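Local coordinates for variant surface glycoprotein MITAT 1.1 (Trypanosoma brucei brucei, PDB 5LY9), which forms a dense coat on the parasite surface, its antigenically distinct variants letting the trypanosome evade the host immune response, at residues K313-L316 / D317-D320; G306-A309 / D310-K313; I42-A45 / E46-S50. All coordinates share one frame; numbering follows the deposited sequence.

Contact 1 (K313-L316 / D317-D320); sequences KTYL and DMVD. With NAG (2-acetamido-2-deoxy-beta-D-glucopyranose), chain C; MAN (alpha-D-mannopyranose), chain B.
Lys313 and Asp317 make an i to i+4 salt bridge on the opening turn of the short helix 313-321 of the VSG N-terminal domain, whose far end lies against the N-linked glycan probably carried by Asn266. The bridge runs from Lys313 NZ to Asp317 OD2 at 2.7 Å and uses the syn lone pair of that oxygen. Lys313 leaves the backbone with CG opposite its own N (chi1 178°) and stays extended until the last bond, where a bend at chi4 of -46° turns the ammonium toward Asp317 OD2, near the carboxylate plane. Lys313 CG lies 3.4 Å from Asp317 OD2, and the side chains cross obliquely. Beneath them the backbone is regular: Asp317 N to Lys313 O is 2.8 Å, and Asp320 N to Leu316 O is 3.0 Å.

Tyr315 and Met318, an i to i+3 pair, lie alongside each other and point the same way. The methyl CE of Met318, carried back by the bend at its third torsion, stands 4.0 Å from Tyr315 CD1, obliquely to the ring. On the glycan side, the N-acetylglucosamine hydroxyl O3 gives a short hydrogen bond of 2.5 Å to Asp320 OD1, so this buried carboxylate has a sugar partner. The acetamide methyl of the same sugar, C8, rests 4.0 Å from Leu316 CD2, with Val319 CG1 also nearby.

Tyr315, Leu316 and Val319 press on Leu68, Phe72 and Leu65 of helix 62-114, while Met318 and Val319 reach Tyr52 of helix 24-55. The ring of Tyr315 also meets that of Phe304 nearly at right angles. A backbone hydrogen bond joins Asp320 to Gly338, beyond strand 335-336, so the helix is packed on the two long helices and tied to the chain that follows that strand.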
# COMPACT_ATOMS: atom_id res chain seq x y z
N LYS A 313 -34.41 1.61 -11.57
CA LYS A 313 -33.94 0.55 -12.45
C LYS A 313 -34.35 0.72 -13.91
O LYS A 313 -33.53 0.46 -14.77
CB LYS A 313 -34.34 -0.84 -11.92
CG LYS A 313 -33.91 -1.99 -12.83
CD LYS A 313 -34.03 -3.33 -12.15
CE LYS A 313 -33.81 -4.56 -13.08
NZ LYS A 313 -34.53 -4.54 -14.40
N THR A 314 -35.60 1.10 -14.19
CA THR A 314 -36.05 1.24 -15.59
C THR A 314 -35.26 2.29 -16.32
O THR A 314 -34.91 2.03 -17.48
CB THR A 314 -37.58 1.53 -15.78
OG1 THR A 314 -37.87 2.75 -15.10
CG2 THR A 314 -38.36 0.46 -15.14
N TYR A 315 -34.81 3.36 -15.61
CA TYR A 315 -33.98 4.38 -16.21
C TYR A 315 -32.55 3.85 -16.56
O TYR A 315 -32.00 4.15 -17.65
CB TYR A 315 -33.90 5.69 -15.30
CG TYR A 315 -35.21 6.30 -15.26
CD1 TYR A 315 -35.64 7.15 -16.28
CD2 TYR A 315 -36.14 5.95 -14.29
CE1 TYR A 315 -36.93 7.64 -16.28
CE2 TYR A 315 -37.45 6.45 -14.31
CZ TYR A 315 -37.80 7.30 -15.32
OH TYR A 315 -39.06 7.84 -15.39
N LEU A 316 -31.98 3.12 -15.64
CA LEU A 316 -30.63 2.56 -15.85
C LEU A 316 -30.70 1.50 -16.98
O LEU A 316 -29.76 1.35 -17.79
CB LEU A 316 -30.11 1.96 -14.58
CG LEU A 316 -29.88 2.97 -13.44
CD1 LEU A 316 -29.52 2.26 -12.12
CD2 LEU A 316 -28.84 3.95 -13.84
N ASP A 317 -31.77 0.73 -16.99
CA ASP A 317 -32.01 -0.25 -18.08
C ASP A 317 -32.12 0.38 -19.46
O ASP A 317 -31.54 -0.11 -20.43
CB ASP A 317 -33.22 -1.11 -17.79
CG ASP A 317 -32.99 -2.12 -16.66
OD1 ASP A 317 -31.84 -2.42 -16.25
OD2 ASP A 317 -34.00 -2.63 -16.18
N MET A 318 -32.82 1.51 -19.54
CA MET A 318 -32.92 2.30 -20.74
C MET A 318 -31.55 2.79 -21.23
O MET A 318 -31.21 2.68 -22.39
CB MET A 318 -33.87 3.46 -20.46
CG MET A 318 -34.20 4.30 -21.62
SD MET A 318 -35.59 5.40 -21.14
CE MET A 318 -34.70 6.54 -20.15
N VAL A 319 -30.70 3.21 -20.30
CA VAL A 319 -29.34 3.60 -20.67
C VAL A 319 -28.55 2.41 -21.24
O VAL A 319 -27.90 2.52 -22.28
CB VAL A 319 -28.66 4.21 -19.41
CG1 VAL A 319 -27.19 4.35 -19.60
CG2 VAL A 319 -29.26 5.58 -19.16
N ASP A 320 -28.61 1.30 -20.53
CA ASP A 320 -27.92 0.05 -20.94
C ASP A 320 -28.30 -0.46 -22.34
O ASP A 320 -27.44 -0.92 -23.08
CB ASP A 320 -28.18 -1.07 -19.95
CG ASP A 320 -27.37 -0.92 -18.66
OD1 ASP A 320 -26.39 -0.11 -18.61
OD2 ASP A 320 -27.75 -1.61 -17.67
C1 NAG C . -23.87 -1.04 -13.80
C2 NAG C . -23.99 -0.55 -15.21
C3 NAG C . -24.40 -1.64 -16.19
C4 NAG C . -23.51 -2.88 -16.03
C5 NAG C . -23.54 -3.24 -14.56
C6 NAG C . -22.74 -4.48 -14.19
C7 NAG C . -24.63 1.69 -15.91
C8 NAG C . -25.75 2.66 -16.09
N2 NAG C . -24.96 0.53 -15.37
O3 NAG C . -24.35 -1.19 -17.57
O4 NAG C . -23.84 -3.96 -16.98
O5 NAG C . -23.00 -2.15 -13.77
O6 NAG C . -21.41 -4.25 -14.59
O7 NAG C . -23.48 1.94 -16.16
C1 MAN B . -28.63 -6.26 -19.74
C2 MAN B . -29.18 -7.56 -20.30
C3 MAN B . -28.29 -7.95 -21.45
C4 MAN B . -28.20 -6.83 -22.49
C5 MAN B . -27.91 -5.43 -21.92
C6 MAN B . -28.39 -4.29 -22.82
O2 MAN B . -30.58 -7.40 -20.66
O3 MAN B . -28.85 -9.17 -21.95
O4 MAN B . -27.14 -7.14 -23.38
O5 MAN B . -28.62 -5.23 -20.72
O6 MAN B . -29.77 -3.86 -22.55

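Contact 2 (G306-A309 / D310-K313)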
# COMPACT_ATOMS: atom_id res chain seq x y z
N GLY A 306 -42.08 6.69 -6.72
CA GLY A 306 -42.02 6.16 -5.33
C GLY A 306 -40.58 6.30 -4.80
O GLY A 306 -39.74 6.89 -5.48
N LEU A 307 -40.35 5.82 -3.62
CA LEU A 307 -39.05 5.90 -2.96
C LEU A 307 -38.34 4.56 -2.83
O LEU A 307 -37.21 4.50 -2.34
CB LEU A 307 -39.19 6.56 -1.60
CG LEU A 307 -39.75 8.01 -1.51
CD1 LEU A 307 -40.02 8.50 -0.08
CD2 LEU A 307 -38.85 8.97 -2.27
N ALA A 308 -38.94 3.48 -3.29
CA ALA A 308 -38.22 2.20 -3.19
C ALA A 308 -36.97 2.27 -4.07
O ALA A 308 -36.97 2.88 -5.15
CB ALA A 308 -39.11 1.08 -3.66
N ALA A 309 -35.90 1.60 -3.62
CA ALA A 309 -34.63 1.68 -4.32
C ALA A 309 -34.72 1.24 -5.75
O ALA A 309 -34.02 1.79 -6.59
CB ALA A 309 -33.53 0.88 -3.60
N ASP A 310 -35.57 0.26 -6.05
CA ASP A 310 -35.63 -0.26 -7.42
C ASP A 310 -36.34 0.67 -8.43
O ASP A 310 -36.36 0.34 -9.61
CB ASP A 310 -36.27 -1.65 -7.48
CG ASP A 310 -37.65 -1.71 -6.95
OD1 ASP A 310 -38.39 -0.70 -6.79
OD2 ASP A 310 -38.13 -2.88 -6.73
N LYS A 311 -36.81 1.84 -7.99
CA LYS A 311 -37.49 2.77 -8.88
C LYS A 311 -36.52 3.41 -9.90
O LYS A 311 -36.98 3.99 -10.91
CB LYS A 311 -38.25 3.85 -8.08
CG LYS A 311 -39.38 3.30 -7.15
CD LYS A 311 -40.48 2.70 -7.97
CE LYS A 311 -41.72 2.46 -7.13
NZ LYS A 311 -42.66 1.66 -7.94
N THR A 312 -35.22 3.38 -9.64
CA THR A 312 -34.27 3.88 -10.64
C THR A 312 -33.99 2.87 -11.75
O THR A 312 -33.47 3.22 -12.82
CB THR A 312 -32.94 4.27 -9.98
OG1 THR A 312 -32.47 3.14 -9.25
CG2 THR A 312 -33.12 5.51 -9.06
N LYS A 313 -34.41 1.61 -11.57
CA LYS A 313 -33.94 0.55 -12.45
C LYS A 313 -34.35 0.72 -13.91
O LYS A 313 -33.53 0.46 -14.77
CB LYS A 313 -34.34 -0.84 -11.92
CG LYS A 313 -33.91 -1.99 -12.83
CD LYS A 313 -34.03 -3.33 -12.15
CE LYS A 313 -33.81 -4.56 -13.08
NZ LYS A 313 -34.53 -4.54 -14.40
O HOH W 1 -32.51 0.35 -9.03
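The peptide carbonyl of Ala308 receives Lys311 N from above its plane, 46° out of it, and the carboxylate of Asp310 turns OD1 to the Ala308 methyl, 3.7 Å from CB. Both belong to a type I beta turn over residues 308-311: Ala309 and Asp310 hold the backbone angles of its two central positions, Asp310 with psi 0°, and the closing bond from Lys311 N to Ala308 O is 3.0 Å. A second turn follows directly, with Lys313 N bonded to Asp310 O, and the chain is thereby wound into helix 313-321.

Lys311 does more than close the first turn. Its CG comes within 3.2 Å of Ala308 O, and the bend at its second torsion (chi2 -65°) swings the chain back along the preceding loop segment, where CE lies 4.1 Å from Gly306 CA. Gly306 itself has a positive phi, in a region of the map accessible chiefly to glycine, at the point where the loop departs from helix 295-304.

The turn lies at the surface, in the connection between helix 295-304 and helix 313-321. Phe304 of helix 295-304 is touched by Lys311 and Thr312, and Leu307 bonds through its backbone to Leu271. Thr312 OG1, which also bonds a glycerol, binds a water at 2.8 Å, and that same water donates to Ala309 O at 3.2 Å.

Contact 3 (I42-A45 / E46-S50). With NAG (2-acetamido-2-deoxy-beta-D-glucopyranose), chain C.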
# COMPACT_ATOMS: atom_id res chain seq x y z
N ILE A 42 -18.23 2.75 -11.14
CA ILE A 42 -19.11 3.90 -10.93
C ILE A 42 -18.80 5.00 -11.91
O ILE A 42 -19.75 5.68 -12.42
CB ILE A 42 -19.07 4.38 -9.46
CG1 ILE A 42 -19.55 3.27 -8.52
CG2 ILE A 42 -20.00 5.53 -9.19
CD1 ILE A 42 -19.23 3.60 -7.09
N LYS A 43 -17.54 5.20 -12.23
CA LYS A 43 -17.18 6.09 -13.35
C LYS A 43 -17.79 5.63 -14.64
O LYS A 43 -18.29 6.47 -15.41
CB LYS A 43 -15.66 6.26 -13.47
CG LYS A 43 -15.18 7.16 -14.56
CD LYS A 43 -15.61 8.62 -14.49
CE LYS A 43 -15.00 9.42 -13.34
NZ LYS A 43 -15.53 10.80 -13.04
N ALA A 44 -17.73 4.31 -14.91
CA ALA A 44 -18.35 3.83 -16.15
C ALA A 44 -19.85 4.16 -16.18
O ALA A 44 -20.39 4.57 -17.20
CB ALA A 44 -18.12 2.36 -16.32
N ALA A 45 -20.52 4.04 -15.05
CA ALA A 45 -21.93 4.36 -14.99
C ALA A 45 -22.19 5.85 -15.24
O ALA A 45 -23.13 6.22 -15.98
CB ALA A 45 -22.53 3.91 -13.68
N GLU A 46 -21.35 6.72 -14.64
CA GLU A 46 -21.39 8.11 -14.95
C GLU A 46 -21.30 8.35 -16.45
O GLU A 46 -22.09 9.09 -17.03
CB GLU A 46 -20.28 8.87 -14.20
CG GLU A 46 -20.26 10.36 -14.50
CD GLU A 46 -19.03 11.09 -14.05
OE1 GLU A 46 -18.18 10.54 -13.36
OE2 GLU A 46 -18.90 12.28 -14.40
N TYR A 47 -20.33 7.68 -17.06
CA TYR A 47 -20.11 7.85 -18.50
C TYR A 47 -21.33 7.39 -19.33
O TYR A 47 -21.75 8.05 -20.26
CB TYR A 47 -18.87 7.14 -18.97
CG TYR A 47 -17.56 7.85 -18.81
CD1 TYR A 47 -17.40 9.16 -19.21
CD2 TYR A 47 -16.42 7.19 -18.40
CE1 TYR A 47 -16.18 9.84 -19.07
CE2 TYR A 47 -15.20 7.86 -18.30
CZ TYR A 47 -15.09 9.18 -18.64
OH TYR A 47 -13.87 9.83 -18.64
N LYS A 48 -21.91 6.25 -18.97
CA LYS A 48 -23.04 5.69 -19.74
C LYS A 48 -24.19 6.63 -19.71
O LYS A 48 -24.79 6.92 -20.74
CB LYS A 48 -23.44 4.29 -19.27
CG LYS A 48 -22.33 3.30 -19.54
CD LYS A 48 -22.70 1.87 -19.32
CE LYS A 48 -21.56 1.05 -18.79
NZ LYS A 48 -21.88 -0.40 -18.84
N VAL A 49 -24.54 7.11 -18.52
CA VAL A 49 -25.68 8.07 -18.43
C VAL A 49 -25.35 9.34 -19.18
O VAL A 49 -26.18 9.88 -19.91
CB VAL A 49 -26.15 8.34 -16.98
CG1 VAL A 49 -27.40 9.16 -17.00
CG2 VAL A 49 -26.41 7.02 -16.21
N SER A 50 -24.10 9.82 -19.07
CA SER A 50 -23.67 11.02 -19.79
C SER A 50 -23.77 10.88 -21.31
O SER A 50 -24.19 11.82 -22.01
CB SER A 50 -22.24 11.40 -19.47
OG SER A 50 -22.01 11.62 -18.07
C1 NAG C . -23.87 -1.04 -13.80
C2 NAG C . -23.99 -0.55 -15.21
C3 NAG C . -24.40 -1.64 -16.19
C4 NAG C . -23.51 -2.88 -16.03
C5 NAG C . -23.54 -3.24 -14.56
C6 NAG C . -22.74 -4.48 -14.19
C7 NAG C . -24.63 1.69 -15.91
C8 NAG C . -25.75 2.66 -16.09
N2 NAG C . -24.96 0.53 -15.37
O3 NAG C . -24.35 -1.19 -17.57
O4 NAG C . -23.84 -3.96 -16.98
O5 NAG C . -23.00 -2.15 -13.77
O6 NAG C . -21.41 -4.25 -14.59
O7 NAG C . -23.48 1.94 -16.16
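Lys43 curls across one face of the Tyr47 ring to meet Glu46 in a salt bridge buried at the dimer interface. Two successive bends, at chi2 of 62° and at chi3, fold the lysine so that CD lies over the face and CG comes 3.8 Å from Tyr47 CE2. The ammonium then lands on the carboxylate, NZ to Glu46 OE1 being 2.7 Å. It arrives on the syn side, 20° out of the carboxylate plane. Lys43 and Glu46 run side by side in the same direction, as an i to i+3 pair on one flank of helix 24-55 can, whereas lysine and tyrosine cross.

On another flank Lys48 extends along the N-acetylglucosamine. Its NZ donates to the sugar O3 at 2.9 Å, and its CD passes 3.3 Å from the acetamide oxygen O7. Ala45 also lies against this acetamide, its CB 3.3 Å from O7. Lys48 NZ has a further acceptor in Leu337 O. Farther along, Ser50 OG bonds back to Glu46 O at 2.7 Å, from above the carbonyl plane, and that oxygen also accepts Ser50 N.

The second subunit completes the polar cluster. Glu46 OE2 is hydrogen-bonded to Tyr47 OH of that subunit, and Tyr47 OH here to Glu46 OE2 and Asn77 ND2 there; within this chain Lys43 NZ also bonds Asn77 OD1. The Glu46 carboxylate of this chain therefore has Lys43 on OE1 and the partner's Tyr47 on OE2; the reciprocal bond suggests the same in the second subunit. With lysine and glutamate both buried, such mutual compensation would be expected to keep the pair charged, and it makes the intrachain salt bridge part of the polar network that joins the two subunits.

From the N terminus, contact 3 comes first, within helix 24-55, and is complete long before the other two begin. Contact 2 closes a tight turn within the connection between helix 295-304 and helix 313-321, and contact 1 follows within the latter, Lys313 being common to both. All three are local, and none nests in or crosses another. Contacts 1 and 3 meet in space: Val319 CG1 lies 3.7 Å from Lys48 O, and Asp320 and Lys48 share the O3 hydroxyl of one N-acetylglucosamine. Contact 2 stays about 9 Å from contact 3 between nearest atoms. Together they run from the dimer interface, past the glycan, to the peripheral loop.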